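Local coordinates for polyketide Synthase III (Ectocarpus siliculosus, PDB 4B0N), which is a type III polyketide synthase, probably an acyltransferase, tied to the biosynthesis of phlorotannin monomers in this brown alga, at residues A[263-269]-A[409-414]; A[327-332]-A[369-374]; A[42-48]-A[249-255]. All coordinates share one frame; numbering follows the deposited sequence.

Interaction 1: A[263-269]-A[409-414]; sequences GTLAIVD and ILLRQI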
loop_
_atom_site.group_PDB
_atom_site.type_symbol
_atom_site.label_atom_id
_atom_site.label_comp_id
_atom_site.label_asym_id
_atom_site.label_seq_id
_atom_site.Cartn_x
_atom_site.Cartn_y
_atom_site.Cartn_z
ATOM N N GLY A 263 33.073 8.172 3.947
ATOM C CA GLY A 263 32.526 7.375 5.040
ATOM C C GLY A 263 31.055 7.040 4.867
ATOM O O GLY A 263 30.501 6.249 5.632
ATOM N N THR A 264 30.429 7.639 3.854
ATOM C CA THR A 264 28.998 7.461 3.579
ATOM C C THR A 264 28.618 5.998 3.340
ATOM O O THR A 264 29.251 5.299 2.540
ATOM C CB THR A 264 28.542 8.319 2.372
ATOM O OG1 THR A 264 28.862 9.696 2.605
ATOM C CG2 THR A 264 27.042 8.199 2.139
ATOM N N LEU A 265 27.586 5.550 4.053
ATOM C CA LEU A 265 26.977 4.244 3.826
ATOM C C LEU A 265 25.803 4.396 2.870
ATOM O O LEU A 265 24.986 5.309 3.019
ATOM C CB LEU A 265 26.486 3.637 5.143
ATOM C CG LEU A 265 27.515 3.154 6.170
ATOM C CD1 LEU A 265 26.866 2.996 7.538
ATOM C CD2 LEU A 265 28.176 1.852 5.731
ATOM N N ALA A 266 25.729 3.507 1.886
ATOM C CA ALA A 266 24.612 3.493 0.948
ATOM C C ALA A 266 23.934 2.128 0.930
ATOM O O ALA A 266 24.577 1.110 1.188
ATOM C CB ALA A 266 25.088 3.868 -0.443
ATOM N N ILE A 267 22.638 2.111 0.631
ATOM C CA ILE A 267 21.903 0.854 0.509
ATOM C C ILE A 267 22.238 0.199 -0.841
ATOM O O ILE A 267 21.653 0.531 -1.879
ATOM C CB ILE A 267 20.378 1.036 0.724
ATOM C CG1 ILE A 267 20.111 1.776 2.044
ATOM C CG2 ILE A 267 19.670 -0.316 0.721
ATOM C CD1 ILE A 267 18.687 2.260 2.233
ATOM N N VAL A 268 23.197 -0.726 -0.801
ATOM C CA VAL A 268 23.753 -1.355 -2.003
ATOM C C VAL A 268 22.803 -2.372 -2.644
ATOM O O VAL A 268 22.766 -2.499 -3.872
ATOM C CB VAL A 268 25.121 -2.019 -1.713
ATOM C CG1 VAL A 268 25.773 -2.509 -2.999
ATOM C CG2 VAL A 268 26.051 -1.044 -1.012
ATOM N N ASP A 269 22.046 -3.093 -1.819
ATOM C CA ASP A 269 21.112 -4.100 -2.327
ATOM C C ASP A 269 19.933 -4.346 -1.388
ATOM O O ASP A 269 19.976 -3.987 -0.211
ATOM C CB ASP A 269 21.845 -5.421 -2.606
ATOM C CG ASP A 269 21.077 -6.341 -3.556
ATOM O OD1 ASP A 269 20.393 -5.839 -4.474
ATOM O OD2 ASP A 269 21.166 -7.576 -3.386
ATOM N N ILE A 409 17.922 -5.330 3.858
ATOM C CA ILE A 409 18.712 -4.386 3.057
ATOM C C ILE A 409 20.190 -4.456 3.447
ATOM O O ILE A 409 20.527 -4.803 4.585
ATOM C CB ILE A 409 18.207 -2.928 3.187
ATOM C CG1 ILE A 409 18.034 -2.537 4.663
ATOM C CG2 ILE A 409 16.915 -2.734 2.399
ATOM C CD1 ILE A 409 18.096 -1.048 4.932
ATOM N N LEU A 410 21.063 -4.131 2.496
ATOM C CA LEU A 410 22.507 -4.177 2.719
ATOM C C LEU A 410 23.134 -2.798 2.587
ATOM O O LEU A 410 22.989 -2.133 1.558
ATOM C CB LEU A 410 23.181 -5.169 1.759
ATOM C CG LEU A 410 24.707 -5.338 1.767
ATOM C CD1 LEU A 410 25.236 -5.748 3.133
ATOM C CD2 LEU A 410 25.131 -6.349 0.714
ATOM N N LEU A 411 23.826 -2.382 3.642
ATOM C CA LEU A 411 24.518 -1.098 3.666
ATOM C C LEU A 411 26.023 -1.300 3.614
ATOM O O LEU A 411 26.602 -1.936 4.498
ATOM C CB LEU A 411 24.139 -0.286 4.909
ATOM C CG LEU A 411 22.706 0.236 5.015
ATOM C CD1 LEU A 411 21.812 -0.796 5.687
ATOM C CD2 LEU A 411 22.688 1.543 5.792
ATOM N N ARG A 412 26.642 -0.770 2.563
ATOM C CA ARG A 412 28.095 -0.780 2.431
ATOM C C ARG A 412 28.611 0.628 2.180
ATOM O O ARG A 412 27.889 1.482 1.656
ATOM C CB ARG A 412 28.553 -1.728 1.320
ATOM C CG ARG A 412 28.261 -3.198 1.583
ATOM C CD ARG A 412 28.835 -4.075 0.485
ATOM N NE ARG A 412 30.259 -4.340 0.683
ATOM C CZ ARG A 412 31.068 -4.855 -0.240
ATOM N NH1 ARG A 412 30.610 -5.161 -1.450
ATOM N NH2 ARG A 412 32.345 -5.062 0.043
ATOM N N GLN A 413 29.866 0.853 2.557
ATOM C CA GLN A 413 30.485 2.172 2.494
ATOM C C GLN A 413 31.023 2.505 1.098
ATOM O O GLN A 413 31.576 1.643 0.406
ATOM C CB GLN A 413 31.602 2.269 3.537
ATOM C CG GLN A 413 32.045 3.687 3.862
ATOM C CD GLN A 413 32.742 3.794 5.205
ATOM O OE1 GLN A 413 33.836 4.348 5.306
ATOM N NE2 GLN A 413 32.111 3.268 6.247
ATOM N N ILE A 414 30.838 3.761 0.692
ATOM C CA ILE A 414 31.452 4.287 -0.528
ATOM C C ILE A 414 32.552 5.279 -0.145
ATOM O O ILE A 414 33.485 5.527 -0.914
ATOM C CB ILE A 414 30.431 4.986 -1.454
ATOM C CG1 ILE A 414 29.071 4.276 -1.419
ATOM C CG2 ILE A 414 30.982 5.087 -2.877
ATOM C CD1 ILE A 414 27.958 5.074 -2.066
#
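An antiparallel strand pair at one edge of the C-terminal sheet of a thiolase-like fold joins 265-269 to 409-413, with L265 opposite Q413, A266 opposite R412 and I267 opposite L411. Two backbone bonds link A266 with R412: A266 N gives one to R412 O (3.0 Å) and R412 N returns one to A266 O. I414 N adds a further bond to T264 O at 2.9 Å. At the other end the register slips by one residue in a beta bulge: V268, with near-helical backbone angles, is the extra residue, and D269 comes to pair with L410, whose O accepts V268 N and whose N bonds D269 O.

L265, I267 and L411 put branched aliphatic side chains on one face, together with Q413. I267 sets CG1 near L411 CG at 4.2 Å, and its CG2 meets the neighbouring I409 CB at 3.9 Å. A266 and R412 lie on the opposite face. A266, with only a methyl to offer, is reached by I414 CD1 at 3.5 Å, and V268 CG2 crosses the R412 stem, 3.5 Å from R412 CB. Q413 turns CG anti to its backbone N (chi1 -163°) and extends, laying OE1 3.3 Å from G263 CA; the positive phi of G263 (115°) suits glycine, since a CB would press on the preceding carbonyl. D269 has its polar end held by K317 and H318.

L411 lies between strand 265-269, carrying I267, and strand 394-401, where its backbone bonds G395; its side chain meets F378 of helix 369-385, while I267 rests on F201 of helix 196-210.

Interaction 2: A[327-332]-A[369-374]; sequences FWCVHP and SVMFVL
H331 and V370 set their side chains at about a right angle, with V370 CG2 coming to 3.7 Å from H331 ND1. The imidazole gets there because its CG stands anti to the backbone N (chi1 168°), which also brings ND1 to 3.9 Å from S369 CB. The small S369 fits beside the imidazole; its OG bonds M365 N. Next along the chain, P332 faces the helix with the CG-CD corner of its ring, and V373 CG2 meets that corner, 3.8 Å from P332 CD. With a glycine in place of P332, V373 CG2 and S369 CB would probably face a gap, and the backbone after H331 would be likely to lose its fixed course.

Strand 327-330 and helix 369-374 run nearly antiparallel; the axes of the two segments approach to 7.9 Å, with 155° between their directions, as part of a beta-alpha-beta crossover that leads on to the parallel neighbouring strand 394-401. C329 points at the helix, its SG compact enough to sit between V373 CG1 (3.9 Å) and the backbone CA of L374 (3.8 Å). L374 CD2 spans from C329 SG to F327 CE2, 4.3 Å away, carrying the apolar packing back to the start of the strand. H331 also touches C194 and N364, consistent with the Cys-His-Asn triad of type III polyketide synthases, and its side chain lies about 5 Å from bound arachidonic acid.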
loop_
_atom_site.group_PDB
_atom_site.type_symbol
_atom_site.label_atom_id
_atom_site.label_comp_id
_atom_site.label_asym_id
_atom_site.label_seq_id
_atom_site.Cartn_x
_atom_site.Cartn_y
_atom_site.Cartn_z
ATOM N N PHE A 327 27.641 -4.300 11.487
ATOM C CA PHE A 327 26.420 -4.094 12.266
ATOM C C PHE A 327 25.221 -4.895 11.761
ATOM O O PHE A 327 24.981 -4.985 10.557
ATOM C CB PHE A 327 26.077 -2.602 12.401
ATOM C CG PHE A 327 25.755 -1.908 11.100
ATOM C CD1 PHE A 327 26.769 -1.376 10.306
ATOM C CD2 PHE A 327 24.434 -1.743 10.690
ATOM C CE1 PHE A 327 26.473 -0.718 9.120
ATOM C CE2 PHE A 327 24.133 -1.088 9.504
ATOM C CZ PHE A 327 25.153 -0.572 8.718
ATOM N N TRP A 328 24.485 -5.483 12.697
ATOM C CA TRP A 328 23.265 -6.209 12.378
ATOM C C TRP A 328 22.100 -5.498 12.996
ATOM O O TRP A 328 22.076 -5.266 14.208
ATOM C CB TRP A 328 23.330 -7.642 12.893
ATOM C CG TRP A 328 24.420 -8.492 12.281
ATOM C CD1 TRP A 328 25.763 -8.540 12.643
ATOM C CD2 TRP A 328 24.287 -9.470 11.190
ATOM N NE1 TRP A 328 26.451 -9.441 11.866
ATOM C CE2 TRP A 328 25.627 -10.035 10.978
ATOM C CE3 TRP A 328 23.236 -9.912 10.392
ATOM C CZ2 TRP A 328 25.876 -10.996 10.009
ATOM C CZ3 TRP A 328 23.502 -10.884 9.418
ATOM C CH2 TRP A 328 24.790 -11.410 9.232
ATOM N N CYS A 329 21.130 -5.132 12.164
ATOM C CA CYS A 329 19.918 -4.475 12.641
ATOM C C CYS A 329 18.723 -5.422 12.591
ATOM O O CYS A 329 17.974 -5.454 11.615
ATOM C CB CYS A 329 19.648 -3.194 11.853
ATOM S SG CYS A 329 20.779 -1.842 12.246
ATOM N N VAL A 330 18.565 -6.203 13.653
ATOM C CA VAL A 330 17.469 -7.160 13.758
ATOM C C VAL A 330 16.219 -6.455 14.277
ATOM O O VAL A 330 16.302 -5.610 15.172
ATOM C CB VAL A 330 17.824 -8.344 14.687
ATOM C CG1 VAL A 330 16.729 -9.402 14.658
ATOM C CG2 VAL A 330 19.156 -8.959 14.291
ATOM N N HIS A 331 15.072 -6.810 13.702
ATOM C CA HIS A 331 13.779 -6.268 14.106
ATOM C C HIS A 331 13.422 -6.690 15.513
ATOM O O HIS A 331 13.247 -7.884 15.779
ATOM C CB HIS A 331 12.703 -6.692 13.108
ATOM C CG HIS A 331 11.293 -6.426 13.574
ATOM N ND1 HIS A 331 10.766 -5.188 13.618
ATOM C CD2 HIS A 331 10.299 -7.295 14.021
ATOM C CE1 HIS A 331 9.502 -5.257 14.074
ATOM N NE2 HIS A 331 9.217 -6.548 14.321
ATOM N N PRO A 332 13.318 -5.714 16.439
ATOM C CA PRO A 332 12.991 -6.000 17.838
ATOM C C PRO A 332 11.501 -6.285 18.029
ATOM O O PRO A 332 10.778 -5.475 18.616
ATOM C CB PRO A 332 13.405 -4.715 18.561
ATOM C CG PRO A 332 13.253 -3.642 17.543
ATOM C CD PRO A 332 13.493 -4.269 16.196
ATOM N N SER A 369 10.241 0.204 13.883
ATOM C CA SER A 369 11.156 -0.406 14.853
ATOM C C SER A 369 12.553 -0.637 14.284
ATOM O O SER A 369 13.547 -0.334 14.940
ATOM C CB SER A 369 10.576 -1.710 15.398
ATOM O OG SER A 369 9.348 -1.472 16.063
ATOM N N VAL A 370 12.606 -1.156 13.057
ATOM C CA VAL A 370 13.854 -1.385 12.325
ATOM C C VAL A 370 14.630 -0.079 12.130
ATOM O O VAL A 370 15.854 -0.059 12.257
ATOM C CB VAL A 370 13.594 -2.042 10.944
ATOM C CG1 VAL A 370 14.870 -2.652 10.380
ATOM C CG2 VAL A 370 12.513 -3.109 11.043
ATOM N N MET A 371 13.903 0.998 11.828
ATOM C CA MET A 371 14.485 2.332 11.636
ATOM C C MET A 371 15.046 2.891 12.945
ATOM O O MET A 371 16.008 3.655 12.936
ATOM C CB MET A 371 13.443 3.314 11.093
ATOM C CG MET A 371 12.445 2.750 10.095
ATOM S SD MET A 371 12.692 3.334 8.409
ATOM C CE MET A 371 12.082 5.015 8.500
ATOM N N PHE A 372 14.425 2.533 14.065
ATOM C CA PHE A 372 14.907 2.955 15.375
ATOM C C PHE A 372 16.261 2.312 15.690
ATOM O O PHE A 372 17.191 3.001 16.115
ATOM C CB PHE A 372 13.879 2.634 16.469
ATOM C CG PHE A 372 12.806 3.678 16.631
ATOM C CD1 PHE A 372 11.786 3.807 15.694
ATOM C CD2 PHE A 372 12.802 4.519 17.737
ATOM C CE1 PHE A 372 10.795 4.765 15.847
ATOM C CE2 PHE A 372 11.811 5.477 17.898
ATOM C CZ PHE A 372 10.809 5.603 16.952
ATOM N N VAL A 373 16.364 1.000 15.475
ATOM C CA VAL A 373 17.621 0.265 15.644
ATOM C C VAL A 373 18.670 0.829 14.690
ATOM O O VAL A 373 19.790 1.143 15.096
ATOM C CB VAL A 373 17.453 -1.247 15.366
ATOM C CG1 VAL A 373 18.767 -1.987 15.579
ATOM C CG2 VAL A 373 16.361 -1.847 16.242
ATOM N N LEU A 374 18.283 0.962 13.424
ATOM C CA LEU A 374 19.134 1.526 12.388
ATOM C C LEU A 374 19.631 2.916 12.786
ATOM O O LEU A 374 20.814 3.222 12.642
ATOM C CB LEU A 374 18.364 1.564 11.061
ATOM C CG LEU A 374 19.034 1.720 9.689
ATOM C CD1 LEU A 374 19.080 3.184 9.273
ATOM C CD2 LEU A 374 20.410 1.061 9.599
#

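Interaction 3: A[42-48]-A[249-255]; sequences YPVIAGM and AAVLKGA
K253 turns CG between its backbone N and carbonyl carbon (chi1 62°) and then runs extended, which lays its methylenes alongside V44: K253 CE lies 3.9 Å from V44 CB, and K253 CD is 4.0 Å from the methyl CB of A46. A long lysine stem suits this partly exposed face, since its carbons cover the valine. M48 behaves differently: CG stands anti to the backbone N (chi1 -178°), and the bend at chi3 (-85°) folds CE back to 3.8 Å from A250 CB, where the short methyl of A250 lets the terminal methyl of M48 lie close.

The two strands are the outer antiparallel pair of the mixed sheet in the N-terminal half of the thiolase-like fold. V44 and K253 exchange two backbone bonds, V44 N to K253 O at 2.8 Å and K253 N to V44 O, and Y42 and A255 do likewise. A beta bulge interrupts the pairing at A46: A46 N bonds V251 O, while V251 N donates to G47 O at 2.8 Å, so that two residues share one partner. G47 places no side chain beside V251. On the other face I45 and L252 lie side by side and point the same way, with I45 CG1 4.2 Å from L252 CD2. There helix 196-210 covers P43 and L252, and F378 and L374 of helix 369-385 press on I45 and M48.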
loop_
_atom_site.group_PDB
_atom_site.type_symbol
_atom_site.label_atom_id
_atom_site.label_comp_id
_atom_site.label_asym_id
_atom_site.label_seq_id
_atom_site.Cartn_x
_atom_site.Cartn_y
_atom_site.Cartn_z
ATOM N N TYR A 42 23.765 5.033 -6.437
ATOM C CA TYR A 42 23.379 4.313 -5.226
ATOM C C TYR A 42 22.368 5.101 -4.395
ATOM O O TYR A 42 22.469 6.324 -4.301
ATOM C CB TYR A 42 24.615 4.027 -4.369
ATOM C CG TYR A 42 25.625 3.091 -4.995
ATOM C CD1 TYR A 42 25.448 1.707 -4.941
ATOM C CD2 TYR A 42 26.769 3.587 -5.624
ATOM C CE1 TYR A 42 26.376 0.844 -5.505
ATOM C CE2 TYR A 42 27.703 2.732 -6.190
ATOM C CZ TYR A 42 27.501 1.363 -6.126
ATOM O OH TYR A 42 28.419 0.507 -6.683
ATOM N N PRO A 43 21.388 4.403 -3.789
ATOM C CA PRO A 43 20.484 5.077 -2.857
ATOM C C PRO A 43 21.123 5.287 -1.486
ATOM O O PRO A 43 21.717 4.361 -0.926
ATOM C CB PRO A 43 19.284 4.130 -2.768
ATOM C CG PRO A 43 19.812 2.796 -3.143
ATOM C CD PRO A 43 20.986 3.010 -4.054
ATOM N N VAL A 44 21.013 6.510 -0.970
ATOM C CA VAL A 44 21.574 6.869 0.333
ATOM C C VAL A 44 20.522 7.559 1.194
ATOM O O VAL A 44 19.760 8.399 0.706
ATOM C CB VAL A 44 22.792 7.822 0.210
ATOM C CG1 VAL A 44 23.467 7.998 1.563
ATOM C CG2 VAL A 44 23.803 7.313 -0.809
ATOM N N ILE A 45 20.490 7.202 2.475
ATOM C CA ILE A 45 19.674 7.910 3.459
ATOM C C ILE A 45 20.348 9.245 3.787
ATOM O O ILE A 45 21.388 9.285 4.451
ATOM C CB ILE A 45 19.447 7.060 4.734
ATOM C CG1 ILE A 45 18.667 5.785 4.389
ATOM C CG2 ILE A 45 18.711 7.863 5.801
ATOM C CD1 ILE A 45 18.839 4.655 5.382
ATOM N N ALA A 46 19.754 10.331 3.295
ATOM C CA ALA A 46 20.295 11.681 3.474
ATOM C C ALA A 46 19.877 12.319 4.803
ATOM O O ALA A 46 20.611 13.132 5.370
ATOM C CB ALA A 46 19.898 12.570 2.303
ATOM N N GLY A 47 18.698 11.949 5.290
ATOM C CA GLY A 47 18.197 12.432 6.568
ATOM C C GLY A 47 17.287 11.412 7.214
ATOM O O GLY A 47 16.538 10.713 6.530
ATOM N N MET A 48 17.358 11.326 8.537
ATOM C CA MET A 48 16.537 10.390 9.294
ATOM C C MET A 48 16.064 11.029 10.597
ATOM O O MET A 48 16.820 11.743 11.260
ATOM C CB MET A 48 17.324 9.104 9.572
ATOM C CG MET A 48 16.554 8.027 10.323
ATOM S SD MET A 48 17.274 6.383 10.142
ATOM C CE MET A 48 16.523 5.870 8.600
ATOM N N ALA A 249 11.064 8.376 9.927
ATOM C CA ALA A 249 11.106 8.814 8.535
ATOM C C ALA A 249 12.528 8.819 7.984
ATOM O O ALA A 249 13.502 8.919 8.735
ATOM C CB ALA A 249 10.469 10.187 8.391
ATOM N N ALA A 250 12.633 8.702 6.663
ATOM C CA ALA A 250 13.922 8.694 5.983
ATOM C C ALA A 250 13.823 9.397 4.637
ATOM O O ALA A 250 12.901 9.141 3.857
ATOM C CB ALA A 250 14.422 7.268 5.803
ATOM N N VAL A 251 14.767 10.294 4.378
ATOM C CA VAL A 251 14.876 10.938 3.077
ATOM C C VAL A 251 15.943 10.200 2.281
ATOM O O VAL A 251 16.991 9.838 2.819
ATOM C CB VAL A 251 15.231 12.434 3.190
ATOM C CG1 VAL A 251 15.136 13.109 1.828
ATOM C CG2 VAL A 251 14.312 13.128 4.184
ATOM N N LEU A 252 15.666 9.970 1.002
ATOM C CA LEU A 252 16.556 9.181 0.168
ATOM C C LEU A 252 17.010 9.919 -1.075
ATOM O O LEU A 252 16.200 10.493 -1.805
ATOM C CB LEU A 252 15.902 7.849 -0.190
ATOM C CG LEU A 252 16.084 6.809 0.916
ATOM C CD1 LEU A 252 14.762 6.188 1.326
ATOM C CD2 LEU A 252 17.097 5.751 0.507
ATOM N N LYS A 253 18.324 9.901 -1.289
ATOM C CA LYS A 253 18.953 10.487 -2.469
ATOM C C LYS A 253 19.636 9.410 -3.315
ATOM O O LYS A 253 19.944 8.324 -2.820
ATOM C CB LYS A 253 19.965 11.567 -2.064
ATOM C CG LYS A 253 21.123 11.070 -1.213
ATOM C CD LYS A 253 22.150 12.164 -0.974
ATOM C CE LYS A 253 23.229 11.690 -0.014
ATOM N NZ LYS A 253 24.293 12.714 0.179
ATOM N N GLY A 254 19.855 9.722 -4.591
ATOM C CA GLY A 254 20.611 8.860 -5.497
ATOM C C GLY A 254 21.930 9.514 -5.866
ATOM O O GLY A 254 21.963 10.471 -6.645
ATOM N N ALA A 255 23.021 8.993 -5.310
ATOM C CA ALA A 255 24.335 9.616 -5.451
ATOM C C ALA A 255 25.344 8.741 -6.186
ATOM O O ALA A 255 25.274 7.514 -6.122
ATOM C CB ALA A 255 24.872 10.006 -4.084
#

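Interactions 1 and 3 are the outermost pairs of the two sheets, their centres about 11 Å apart, and their outer strands meet each other: I267 N lies 2.9 Å from P43 O, a probable hydrogen bond, and T264 CG2 packs on V44 CG1 at 3.6 Å. Interaction 2, nested in the chain between the segments of interaction 1, shares its sheet, F327 CZ touching L411 CB at 4.0 Å. Helix 369-385 also ties interaction 2 to interaction 3, with L374 CD1 3.8 Å from M48 CE. H331 brings interaction 2 to within about 5 Å of the bound arachidonic acid; the centres of interactions 1 and 3 lie about 15 and 17 Å from that of interaction 2.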